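PDB 4Q3N: MGS-M5 from Unidentified, which probably catalyses the NAD-dependent interconversion of pyruvate and L-lactate, as expected of an L-lactate dehydrogenase with a Rossmann-fold coenzyme domain. Local coordinates for residues A[17-22]-A[31-36]; A[72-77]-A[243-248]; A[114-119]-A[132-137]; A[7-12]-A[64-69]. One frame throughout, in Å; residues are numbered along the deposited sequence. Where two conformers were deposited one is given.

Contact 1 (A[17-22]-A[31-36]); sequences SYAYAM and LVLLDI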
# COMPACT_ATOMS: atom_id res chain seq x y z
N SER A 17 -17.23 8.03 6.86
CA SER A 17 -16.45 8.00 5.61
C SER A 17 -14.97 8.09 5.97
O SER A 17 -14.12 7.37 5.46
CB SER A 17 -16.89 9.15 4.71
OG SER A 17 -18.19 8.87 4.20
N TYR A 18 -14.67 8.94 6.94
CA TYR A 18 -13.32 9.03 7.48
C TYR A 18 -12.85 7.67 8.05
O TYR A 18 -11.77 7.14 7.67
CB TYR A 18 -13.28 10.11 8.57
CG TYR A 18 -12.02 10.09 9.44
CD1 TYR A 18 -10.74 10.16 8.88
CD2 TYR A 18 -12.12 10.03 10.82
CE1 TYR A 18 -9.56 10.17 9.71
CE2 TYR A 18 -10.97 10.06 11.67
CZ TYR A 18 -9.70 10.14 11.09
OH TYR A 18 -8.59 10.15 11.91
N ALA A 19 -13.65 7.07 8.92
CA ALA A 19 -13.29 5.79 9.50
C ALA A 19 -13.11 4.71 8.39
O ALA A 19 -12.12 3.97 8.41
CB ALA A 19 -14.33 5.34 10.50
N TYR A 20 -14.04 4.66 7.43
CA TYR A 20 -13.95 3.61 6.42
C TYR A 20 -12.71 3.82 5.57
O TYR A 20 -12.07 2.86 5.14
CB TYR A 20 -15.15 3.64 5.52
CG TYR A 20 -15.37 2.45 4.59
CD1 TYR A 20 -15.37 1.12 5.06
CD2 TYR A 20 -15.73 2.67 3.29
CE1 TYR A 20 -15.71 0.07 4.20
CE2 TYR A 20 -16.07 1.63 2.42
CZ TYR A 20 -16.08 0.36 2.90
OH TYR A 20 -16.47 -0.60 2.01
N ALA A 21 -12.43 5.07 5.24
CA ALA A 21 -11.23 5.36 4.43
C ALA A 21 -9.97 4.91 5.18
O ALA A 21 -9.05 4.32 4.56
CB ALA A 21 -11.18 6.90 4.05
N MET A 22 -9.93 5.15 6.50
CA MET A 22 -8.79 4.67 7.32
C MET A 22 -8.66 3.17 7.32
O MET A 22 -7.53 2.65 7.25
CB MET A 22 -8.91 5.14 8.77
CG MET A 22 -8.47 6.63 8.89
SD MET A 22 -7.95 7.00 10.55
CE MET A 22 -9.52 6.83 11.35
N LEU A 31 -9.29 1.98 16.36
CA LEU A 31 -10.32 2.96 16.08
C LEU A 31 -11.43 2.80 17.12
O LEU A 31 -11.86 1.67 17.37
CB LEU A 31 -10.85 2.71 14.68
CG LEU A 31 -11.88 3.57 14.01
CD1 LEU A 31 -11.31 4.96 13.97
CD2 LEU A 31 -12.19 3.03 12.60
N VAL A 32 -11.90 3.90 17.71
CA VAL A 32 -13.03 3.83 18.63
C VAL A 32 -14.08 4.81 18.13
O VAL A 32 -13.75 5.95 17.81
CB VAL A 32 -12.64 4.15 20.07
CG1 VAL A 32 -13.89 4.07 20.98
CG2 VAL A 32 -11.51 3.19 20.60
N LEU A 33 -15.32 4.35 18.02
CA LEU A 33 -16.41 5.16 17.51
C LEU A 33 -17.32 5.58 18.66
O LEU A 33 -17.77 4.72 19.46
CB LEU A 33 -17.24 4.37 16.49
CG LEU A 33 -16.40 3.75 15.35
CD1 LEU A 33 -17.35 2.98 14.44
CD2 LEU A 33 -15.65 4.82 14.51
N LEU A 34 -17.57 6.89 18.77
CA LEU A 34 -18.46 7.43 19.81
C LEU A 34 -19.64 8.12 19.17
O LEU A 34 -19.48 8.87 18.22
CB LEU A 34 -17.73 8.45 20.70
CG LEU A 34 -17.11 7.98 22.01
CD1 LEU A 34 -16.15 6.84 21.74
CD2 LEU A 34 -16.39 9.17 22.71
N ASP A 35 -20.82 7.90 19.70
CA ASP A 35 -21.98 8.61 19.21
C ASP A 35 -22.98 8.71 20.33
O ASP A 35 -23.06 7.80 21.15
CB ASP A 35 -22.61 7.88 18.01
CG ASP A 35 -23.57 8.76 17.24
OD1 ASP A 35 -24.74 8.88 17.66
OD2 ASP A 35 -23.18 9.35 16.23
N ILE A 36 -23.74 9.79 20.38
CA ILE A 36 -24.77 9.88 21.42
C ILE A 36 -25.76 8.72 21.25
O ILE A 36 -26.38 8.28 22.20
CB ILE A 36 -25.47 11.25 21.36
CG1 ILE A 36 -26.57 11.31 22.40
CG2 ILE A 36 -26.01 11.52 19.98
CD1 ILE A 36 -26.08 10.98 23.83
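Leu31 reaches two residues of the helix, Ala19 and Met22, with one methyl for each. The link between the segments is apolar throughout. Leu31 CD2 meets Ala19 CB at 3.8 Å, and Leu31 CD1 meets Met22 CE at 3.7 Å. Chi1 of -177° sets CG of Leu31 opposite the backbone N and carries the fork to the helix; the second torsion then gives one methyl to each partner. Leu31 was modelled in two conformers, and these distances hold for one of them, which limits their certainty. Leu33 adds a looser touch, its CD2 standing 4.3 Å from Ala19 CB.

Aromatic packing within the helix helps place the thioether. The Met22 chain bends at chi3 (-67°), and CE comes to rest over one face of the Tyr18 ring, 3.3 Å above its plane and displaced to the rim. The methyl therefore serves two partners: the ring in its own helix and the leucine across the gap. The phenolic OH of Tyr18 is occupied elsewhere, hydrogen-bonded to Thr242 OG1.

The backbones stay well apart: the axes of helix 17-22 and strand 31-34 approach to 10.6 Å and run nearly antiparallel, at 165°. That is the expected relation inside the beta-alpha-beta crossover of strand 5-9, helix 13-25 and strand 30-34. Leu48 of helix 38-49 packs on both Ala19 and Leu31, Val8 of strand 5-9 touches Leu31, and Val239 of helix 232-246 touches Met22.

Contact 2 (A[72-77]-A[243-248]); sequences AGLVVI and AAIFNN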
# COMPACT_ATOMS: atom_id res chain seq x y z
N ALA A 72 -5.95 7.84 23.65
CA ALA A 72 -6.05 8.07 22.21
C ALA A 72 -5.01 9.11 21.80
O ALA A 72 -4.75 10.05 22.54
CB ALA A 72 -7.43 8.53 21.85
N GLY A 73 -4.39 8.94 20.63
CA GLY A 73 -3.42 9.91 20.15
C GLY A 73 -4.16 11.07 19.48
O GLY A 73 -3.68 12.20 19.44
N LEU A 74 -5.35 10.79 18.97
CA LEU A 74 -6.09 11.81 18.18
C LEU A 74 -7.58 11.63 18.40
O LEU A 74 -8.08 10.51 18.36
CB LEU A 74 -5.79 11.66 16.67
CG LEU A 74 -6.53 12.59 15.70
CD1 LEU A 74 -5.95 14.01 15.82
CD2 LEU A 74 -6.39 12.04 14.21
N VAL A 75 -8.31 12.72 18.63
CA VAL A 75 -9.78 12.60 18.64
C VAL A 75 -10.28 13.49 17.53
O VAL A 75 -9.90 14.68 17.48
CB VAL A 75 -10.41 13.01 19.99
CG1 VAL A 75 -11.94 12.94 19.90
CG2 VAL A 75 -9.85 12.11 21.15
N VAL A 76 -11.11 12.92 16.67
CA VAL A 76 -11.66 13.66 15.54
C VAL A 76 -13.12 13.96 15.83
O VAL A 76 -13.92 13.05 15.99
CB VAL A 76 -11.54 12.88 14.24
CG1 VAL A 76 -12.07 13.72 13.01
CG2 VAL A 76 -10.00 12.46 14.03
N ILE A 77 -13.46 15.24 15.91
CA ILE A 77 -14.83 15.63 16.27
C ILE A 77 -15.64 16.01 15.03
O ILE A 77 -15.27 16.93 14.29
CB ILE A 77 -14.84 16.81 17.26
CG1 ILE A 77 -13.98 16.46 18.50
CG2 ILE A 77 -16.32 17.22 17.60
CD1 ILE A 77 -13.69 17.66 19.40
N ALA A 243 -2.65 10.86 8.80
CA ALA A 243 -1.42 10.13 8.39
C ALA A 243 -0.20 11.00 8.59
O ALA A 243 0.85 10.53 9.03
CB ALA A 243 -1.54 9.70 6.91
N ALA A 244 -0.35 12.31 8.33
CA ALA A 244 0.79 13.22 8.56
C ALA A 244 1.22 13.20 10.01
O ALA A 244 2.43 13.27 10.35
CB ALA A 244 0.44 14.64 8.15
N ILE A 245 0.23 13.13 10.91
CA ILE A 245 0.53 13.08 12.35
C ILE A 245 1.07 11.70 12.80
O ILE A 245 2.13 11.59 13.39
CB ILE A 245 -0.74 13.43 13.20
CG1 ILE A 245 -1.15 14.87 12.90
CG2 ILE A 245 -0.44 13.13 14.72
CD1 ILE A 245 -2.62 15.20 13.39
N PHE A 246 0.35 10.62 12.49
CA PHE A 246 0.82 9.32 13.00
C PHE A 246 2.12 8.84 12.31
O PHE A 246 2.89 8.09 12.88
CB PHE A 246 -0.27 8.26 12.87
CG PHE A 246 -1.32 8.40 13.95
CD1 PHE A 246 -2.36 9.30 13.80
CD2 PHE A 246 -1.17 7.74 15.15
CE1 PHE A 246 -3.33 9.48 14.87
CE2 PHE A 246 -2.11 7.90 16.22
CZ PHE A 246 -3.18 8.78 16.07
N ASN A 247 2.33 9.26 11.07
CA ASN A 247 3.61 8.89 10.38
C ASN A 247 4.70 9.94 10.61
O ASN A 247 5.80 9.84 10.05
CB ASN A 247 3.37 8.70 8.88
CG ASN A 247 2.50 7.48 8.61
OD1 ASN A 247 2.74 6.41 9.15
ND2 ASN A 247 1.51 7.64 7.81
N ASN A 248 4.37 10.92 11.46
CA ASN A 248 5.36 11.91 11.90
C ASN A 248 6.06 12.59 10.69
O ASN A 248 7.32 12.65 10.62
CB ASN A 248 6.42 11.23 12.80
CG ASN A 248 7.30 12.23 13.50
OD1 ASN A 248 6.85 13.35 13.76
ND2 ASN A 248 8.57 11.83 13.86
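Two first torsions bring Leu74 and Phe246 together. In Leu74, chi1 of 177° turns CG away from the backbone N; in Phe246, chi1 of -78° swings the ring to the N side of its residue and out to the strand. The side chains then cross at a slant, and the ring presents an edge: Leu74 CB lies near the ring plane, 3.7 Å from Phe246 CE1, while Leu74 CD2 is 4.0 Å from the same carbon. Next door, Gly73 has no side chain to hold the ring off, and its C comes within 4.2 Å of Phe246 CZ. Ile245 makes the lighter second touch, CD1 to Leu74 CD1 at 4.3 Å. An alanine in place of Phe246 would remove the ring and is likely to open a gap beside Leu74 CB and Gly73. Just beyond, the helix closes in a Schellman motif, Asn248 having positive phi.

The contact brings the C-terminal end of helix 232-246, from the alpha/beta C-terminal region, against the parallel sheet of the NAD-binding region. Phe246 also rests on Val6 of strand 5-9, and Ile245 on Ile115 of strand 115-118, so the helix end spans three neighbouring strands.

Contact 3 (A[114-119]-A[132-137]); sequences GILLVA and KESGLH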
# COMPACT_ATOMS: atom_id res chain seq x y z
N GLY A 114 -3.97 14.05 23.91
CA GLY A 114 -3.48 13.90 22.56
C GLY A 114 -3.84 15.15 21.76
O GLY A 114 -3.93 16.26 22.29
N ILE A 115 -4.06 14.95 20.48
CA ILE A 115 -4.39 16.03 19.57
C ILE A 115 -5.89 16.05 19.23
O ILE A 115 -6.49 14.97 19.07
CB ILE A 115 -3.55 15.85 18.27
CG1 ILE A 115 -2.05 16.04 18.64
CG2 ILE A 115 -4.00 16.75 17.11
CD1 ILE A 115 -1.17 15.52 17.50
N LEU A 116 -6.50 17.23 19.13
CA LEU A 116 -7.91 17.36 18.67
C LEU A 116 -7.94 17.85 17.25
O LEU A 116 -7.27 18.83 16.90
CB LEU A 116 -8.72 18.37 19.54
CG LEU A 116 -8.89 18.03 21.02
CD1 LEU A 116 -9.60 19.18 21.78
CD2 LEU A 116 -9.67 16.71 21.21
N LEU A 117 -8.75 17.17 16.45
CA LEU A 117 -9.00 17.55 15.06
C LEU A 117 -10.50 17.78 14.85
O LEU A 117 -11.28 16.83 14.94
CB LEU A 117 -8.53 16.45 14.11
CG LEU A 117 -8.88 16.56 12.63
CD1 LEU A 117 -8.49 17.94 12.08
CD2 LEU A 117 -8.14 15.42 11.80
N VAL A 118 -10.90 19.01 14.58
CA VAL A 118 -12.34 19.33 14.48
C VAL A 118 -12.73 19.32 13.00
O VAL A 118 -12.06 19.95 12.20
CB VAL A 118 -12.63 20.71 15.12
CG1 VAL A 118 -14.12 21.08 14.92
CG2 VAL A 118 -12.30 20.67 16.59
N ALA A 119 -13.76 18.56 12.63
CA ALA A 119 -14.22 18.60 11.23
C ALA A 119 -15.64 19.20 11.15
O ALA A 119 -16.11 19.54 10.07
CB ALA A 119 -14.23 17.20 10.59
N LYS A 132 -10.21 26.69 22.99
CA LYS A 132 -10.47 27.38 24.24
C LYS A 132 -11.04 26.46 25.31
O LYS A 132 -10.66 26.54 26.45
CB LYS A 132 -11.42 28.57 24.02
CG LYS A 132 -10.82 29.65 23.16
CD LYS A 132 -9.48 30.07 23.73
CE LYS A 132 -9.56 31.40 24.42
NZ LYS A 132 -9.42 32.49 23.42
N GLU A 133 -11.96 25.58 24.94
CA GLU A 133 -12.61 24.79 25.98
C GLU A 133 -11.71 23.64 26.43
O GLU A 133 -11.90 23.07 27.50
CB GLU A 133 -13.95 24.26 25.50
CG GLU A 133 -14.96 25.38 25.11
CD GLU A 133 -15.43 26.17 26.34
OE1 GLU A 133 -15.26 25.67 27.47
OE2 GLU A 133 -15.95 27.29 26.18
N SER A 134 -10.73 23.29 25.60
CA SER A 134 -9.91 22.13 25.91
C SER A 134 -8.84 22.45 26.93
O SER A 134 -8.43 21.55 27.67
CB SER A 134 -9.26 21.56 24.64
OG SER A 134 -8.20 22.40 24.21
N GLY A 135 -8.35 23.69 26.96
CA GLY A 135 -7.24 24.00 27.87
C GLY A 135 -5.90 23.57 27.27
O GLY A 135 -4.85 23.74 27.89
N LEU A 136 -5.93 23.01 26.07
CA LEU A 136 -4.70 22.48 25.45
C LEU A 136 -3.96 23.56 24.71
O LEU A 136 -4.52 24.58 24.37
CB LEU A 136 -5.04 21.35 24.45
CG LEU A 136 -5.68 20.08 25.01
CD1 LEU A 136 -6.15 19.15 23.88
CD2 LEU A 136 -4.65 19.40 25.92
N HIS A 137 -2.69 23.32 24.41
CA HIS A 137 -1.94 24.27 23.63
C HIS A 137 -2.47 24.32 22.18
O HIS A 137 -2.91 23.32 21.63
CB HIS A 137 -0.45 23.91 23.64
CG HIS A 137 0.42 24.93 23.01
ND1 HIS A 137 0.85 24.83 21.70
CD2 HIS A 137 0.94 26.08 23.50
CE1 HIS A 137 1.62 25.87 21.42
NE2 HIS A 137 1.68 26.65 22.49
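Leu116 pushes its CD1 methyl into the angle formed by Ser134 and Leu136, at 3.7 Å from Ser134 CB and 4.0 Å from Leu136 CD1. Both leucines adopt the same shape, CG opposite the carbonyl carbon and the second torsion extended (chi1 -62° in Leu116, -63° in Leu136). The two side chains cross at about a right angle. Leu136 CD1 also packs 4.1 Å from Leu116 CG and lies 4.0 Å from Gly114 O, so this one methyl touches both the leucine branch and the carbonyl of the residue just before the strand.

Ser134 works by its CB on the leucine and by its hydroxyl on its own chain. OG sits between the backbone N and the carbonyl carbon, the crowded position, and from there accepts a fairly straight bond from Leu136 N (3.0 Å, 161° at the hydrogen). This is an ST turn. The same oxygen is hydrogen-bonded to Trp131 O in the preceding helical turn, giving it two partners that would hold its rotation. Between Ser134 and Leu136, Gly135 leaves the helix with positive phi, and the chain turns so that the Leu136 side chain points to the strand.

Val104 and Met108 of helix 89-109 close in on Ser134 and Leu136 respectively. The whole is the packing of strand 115-118 on the end of helix 123-134, the first two elements of a beta-alpha-beta unit that strand 141-143 completes in the Rossmann fold.

Contact 4 (A[7-12]-A[64-69]); sequences VVVGTG and GDYKDC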
# COMPACT_ATOMS: atom_id res chain seq x y z
N VAL A 7 -9.95 8.21 18.09
CA VAL A 7 -11.35 8.16 18.47
C VAL A 7 -12.13 9.10 17.52
O VAL A 7 -11.68 10.23 17.24
CB VAL A 7 -11.55 8.61 19.97
CG1 VAL A 7 -13.08 8.70 20.30
CG2 VAL A 7 -10.79 7.67 20.91
N VAL A 8 -13.23 8.60 16.97
CA VAL A 8 -14.12 9.40 16.13
C VAL A 8 -15.41 9.78 16.92
O VAL A 8 -16.14 8.90 17.37
CB VAL A 8 -14.51 8.65 14.84
CG1 VAL A 8 -15.50 9.55 13.98
CG2 VAL A 8 -13.24 8.29 14.04
N VAL A 9 -15.67 11.07 17.11
CA VAL A 9 -16.88 11.46 17.86
C VAL A 9 -17.92 11.92 16.83
O VAL A 9 -17.74 12.94 16.16
CB VAL A 9 -16.61 12.61 18.89
CG1 VAL A 9 -17.96 13.02 19.63
CG2 VAL A 9 -15.51 12.22 19.83
N GLY A 10 -19.01 11.18 16.73
CA GLY A 10 -20.14 11.51 15.84
C GLY A 10 -20.03 10.53 14.70
O GLY A 10 -19.06 10.55 13.95
N THR A 11 -20.98 9.62 14.56
CA THR A 11 -20.83 8.66 13.47
C THR A 11 -21.83 8.97 12.33
O THR A 11 -22.54 8.09 11.87
CB THR A 11 -21.00 7.19 13.98
OG1 THR A 11 -22.26 7.06 14.63
CG2 THR A 11 -19.92 6.79 14.98
N GLY A 12 -21.91 10.21 11.87
CA GLY A 12 -22.70 10.53 10.68
C GLY A 12 -21.81 10.22 9.45
O GLY A 12 -20.75 9.62 9.61
N GLY A 64 -17.29 3.01 21.59
CA GLY A 64 -16.87 3.17 22.99
C GLY A 64 -17.50 4.36 23.67
O GLY A 64 -18.53 4.84 23.20
N ASP A 65 -16.85 4.85 24.73
CA ASP A 65 -17.37 5.92 25.57
C ASP A 65 -16.24 6.94 25.71
O ASP A 65 -15.16 6.69 25.26
CB ASP A 65 -17.79 5.43 26.96
CG ASP A 65 -18.66 4.18 26.91
OD1 ASP A 65 -19.80 4.26 26.42
OD2 ASP A 65 -18.19 3.11 27.40
N TYR A 66 -16.47 8.03 26.43
CA TYR A 66 -15.46 9.06 26.52
C TYR A 66 -14.20 8.57 27.23
O TYR A 66 -13.10 9.00 26.91
CB TYR A 66 -16.03 10.32 27.21
CG TYR A 66 -16.79 11.14 26.20
CD1 TYR A 66 -16.12 11.82 25.19
CD2 TYR A 66 -18.19 11.20 26.21
CE1 TYR A 66 -16.80 12.56 24.24
CE2 TYR A 66 -18.89 11.96 25.27
CZ TYR A 66 -18.18 12.64 24.30
OH TYR A 66 -18.82 13.36 23.34
N LYS A 67 -14.36 7.65 28.19
CA LYS A 67 -13.20 7.10 28.87
C LYS A 67 -12.21 6.44 27.90
O LYS A 67 -11.01 6.37 28.20
CB LYS A 67 -13.62 6.12 29.98
CG LYS A 67 -14.26 4.82 29.51
CD LYS A 67 -14.61 3.92 30.72
CE LYS A 67 -15.32 2.62 30.30
NZ LYS A 67 -14.51 1.79 29.35
N ASP A 68 -12.67 5.95 26.76
CA ASP A 68 -11.71 5.43 25.77
C ASP A 68 -10.78 6.45 25.15
O ASP A 68 -9.84 6.07 24.46
CB ASP A 68 -12.45 4.71 24.63
CG ASP A 68 -13.17 3.49 25.13
OD1 ASP A 68 -12.48 2.59 25.69
OD2 ASP A 68 -14.41 3.46 25.06
N CYS A 69 -11.02 7.73 25.40
CA CYS A 69 -10.17 8.78 24.88
C CYS A 69 -8.86 8.86 25.63
O CYS A 69 -7.92 9.51 25.18
CB CYS A 69 -10.86 10.15 24.94
SG CYS A 69 -12.22 10.29 23.77
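Val7 straddles the sulfur of Cys69 with both methyls: CG1 lies 3.9 Å and CG2 4.1 Å from SG. Chi1 of 174° turns CG1 opposite the backbone N and leaves CG2 beside it, and CG2 also approaches Asp68 O, at 4.0 Å. A second packing contact is made by the hydroxyl of Tyr66, whose ring extends from the loop to the strand: OH stands 3.8 Å from Val9 CG1, the two side chains crossing at about a right angle.

The polar interactions serve the loop itself. Asp68 OD2 accepts from Asp65 N (2.8 Å, 166° at the hydrogen) through its anti lone pair, and Asp68 N returns a bond to Asp65 O at 3.0 Å, closing a short 3-10 turn. The other carboxylate oxygen, OD1, is in a salt bridge with Lys62, while Lys5 NZ is hydrogen-bonded to Asp68 O.

Strand 7-9 runs on into Gly10 and Gly12, consistent with the glycine-rich GxGxxG turn of Rossmann dehydrogenases. The loop after strand 60-63 packs on strand 5-9. Val103 and Ile107 of helix 89-109 pack against Tyr66, Leu34 of strand 30-34 touches Val7 and Tyr66, and Val75 of strand 74-77 meets Val7, Val9 and Cys69.

Overall arrangement
All four contacts rest on one parallel sheet, with strand order 60-63, 30-34, 5-9, 74-77, 115-118, 141-143 across it. Contacts 1 and 4 have centres about 8 Å apart; Asp35 OD2 to Thr11 N (2.8 Å, probably a hydrogen bond) joins them beside the glycine-rich turn, where related dehydrogenases bind NAD. Contact 4 meets contact 2 through neighbouring strands, with Val76 N 2.8 Å from Val7 O. Contact 2 meets contact 3 likewise, Ile77 N lying 2.9 Å from Leu117 O. Contact 1 reaches contact 2 through Tyr18 OH, 3.4 Å from Val76 CG2. Contacts 1 and 3 do not touch: their nearest atoms are about 5 Å apart and their centres about 18 Å. Contact 2 alone brings in the C-terminal family region.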